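Local coordinates for formylmethanofuran--tetrahydromethanopterin formyltransferase (Methanosarcina barkeri, PDB 1M5S), which catalyses the reversible transfer of a formyl group from formylmethanofuran to tetrahydromethanopterin, an early step of methanogenesis from carbon dioxide, at residues D10-A15 and A279-G284. Sequence-based numbering, arbitrary orientation.
Sequences DTYAEA and AGNYGG
Glu14 and Asn281 bring their CA atoms to 4.4 Å where the start of strand 12-26 meets the loop that connects strand 274-278 to strand 289-292 in this alpha/beta sandwich. A single backbone hydrogen bond joins the two segments, from Glu14 N to Gly280 O at 3.1 Å, and Ala13 CA adds a CH...O contact to the same carbonyl oxygen. Beside it, strand 289-292 runs antiparallel to 12-26, with backbone hydrogen bonds between Ala13 and Phe291 and between Ala15 and Tyr289. The loop is gathered around one carboxylate. With CG anti to the backbone N (chi1 176°) and the chain bent at chi2, Glu14 passes alongside Asn281 and reaches the turn at 282-284. There OE1 accepts two backbone N-H groups: Tyr282 N at 2.7 Å, through the lone pair pointing away from OE2, and Gly284 N at 2.9 Å, through the syn lone pair. OE2 takes a third, from Gly287 N, so this buried carboxylate pins three points of the loop, and the three N-H dipoles probably stabilise its negative charge. Positive phi at both Gly283 and Gly284 curls the turn so that Gly284 N comes round to OE1, close by Tyr12 OH. Nearer the start of both segments, Ala13 CB and Ala279 CB pack at 4.2 Å, and Thr11 CG2 lies against the backbone of Ala279, whose neighbour Gly280 is held by Asn165 of strand 147-170. Tyr12 starts away from the loop, but chi1 of 60° folds its ring back over Asn281. The amide plane stacks on one ring face, tilted by just 7°, with Tyr12 CZ 3.5 Å from Asn281 CG and Tyr12 CE2 3.4 Å from Asn281 CB.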
# COMPACT_ATOMS: atom_id res chain seq x y z
N ASP A 10 20.83 18.81 -24.08
CA ASP A 10 22.25 18.46 -24.13
C ASP A 10 22.95 19.20 -23.00
O ASP A 10 23.56 20.26 -23.20
CB ASP A 10 22.86 18.85 -25.49
CG ASP A 10 24.22 18.21 -25.74
OD1 ASP A 10 24.77 17.53 -24.83
OD2 ASP A 10 24.75 18.37 -26.86
N THR A 11 22.69 18.72 -21.79
CA THR A 11 23.34 19.24 -20.59
C THR A 11 23.82 18.06 -19.74
O THR A 11 23.94 16.93 -20.24
CB THR A 11 22.37 20.18 -19.80
OG1 THR A 11 23.03 20.71 -18.64
CG2 THR A 11 21.10 19.45 -19.38
N TYR A 12 24.28 18.36 -18.54
CA TYR A 12 24.79 17.31 -17.65
C TYR A 12 24.41 17.59 -16.20
O TYR A 12 24.12 18.73 -15.82
CB TYR A 12 26.32 17.26 -17.74
CG TYR A 12 26.99 18.58 -17.33
CD1 TYR A 12 27.10 19.62 -18.26
CD2 TYR A 12 27.50 18.75 -16.04
CE1 TYR A 12 27.70 20.84 -17.89
CE2 TYR A 12 28.09 19.96 -15.67
CZ TYR A 12 28.19 21.00 -16.59
OH TYR A 12 28.77 22.18 -16.23
N ALA A 13 24.28 16.51 -15.43
CA ALA A 13 24.13 16.60 -13.99
C ALA A 13 25.51 16.71 -13.34
O ALA A 13 26.46 16.01 -13.74
CB ALA A 13 23.41 15.38 -13.45
N GLU A 14 25.60 17.56 -12.33
CA GLU A 14 26.83 17.77 -11.57
C GLU A 14 26.71 17.10 -10.21
O GLU A 14 25.95 17.55 -9.34
CB GLU A 14 27.07 19.27 -11.40
CG GLU A 14 28.28 19.63 -10.54
CD GLU A 14 29.18 20.64 -11.20
OE1 GLU A 14 28.67 21.62 -11.77
OE2 GLU A 14 30.42 20.43 -11.18
N ALA A 15 27.53 16.07 -10.00
CA ALA A 15 27.47 15.27 -8.79
C ALA A 15 28.72 15.41 -7.89
O ALA A 15 29.84 15.60 -8.39
CB ALA A 15 27.25 13.81 -9.14
N ALA A 279 18.63 18.59 -16.61
CA ALA A 279 19.46 18.17 -15.47
C ALA A 279 20.08 19.39 -14.81
O ALA A 279 20.26 20.42 -15.45
CB ALA A 279 20.55 17.22 -15.92
N GLY A 280 20.41 19.26 -13.53
CA GLY A 280 20.95 20.38 -12.79
C GLY A 280 22.45 20.28 -12.61
O GLY A 280 22.97 19.24 -12.23
N ASN A 281 23.16 21.35 -12.96
CA ASN A 281 24.58 21.41 -12.67
C ASN A 281 24.98 22.76 -12.11
O ASN A 281 24.15 23.66 -11.92
CB ASN A 281 25.43 21.08 -13.91
CG ASN A 281 25.15 21.98 -15.10
OD1 ASN A 281 24.56 21.54 -16.09
ND2 ASN A 281 25.69 23.20 -15.07
N TYR A 282 26.23 22.84 -11.68
CA TYR A 282 26.74 24.06 -11.03
C TYR A 282 27.90 24.67 -11.83
O TYR A 282 28.92 25.07 -11.25
CB TYR A 282 27.17 23.71 -9.61
CG TYR A 282 25.97 23.39 -8.71
CD1 TYR A 282 25.29 24.43 -8.06
CD2 TYR A 282 25.54 22.06 -8.55
CE1 TYR A 282 24.18 24.15 -7.26
CE2 TYR A 282 24.42 21.78 -7.75
CZ TYR A 282 23.75 22.82 -7.10
OH TYR A 282 22.66 22.55 -6.33
N GLY A 283 27.72 24.75 -13.15
CA GLY A 283 28.72 25.36 -14.02
C GLY A 283 29.92 24.49 -14.30
O GLY A 283 30.74 24.81 -15.17
N GLY A 284 29.99 23.34 -13.63
CA GLY A 284 31.18 22.52 -13.67
C GLY A 284 32.17 22.90 -12.57
O GLY A 284 33.24 22.31 -12.47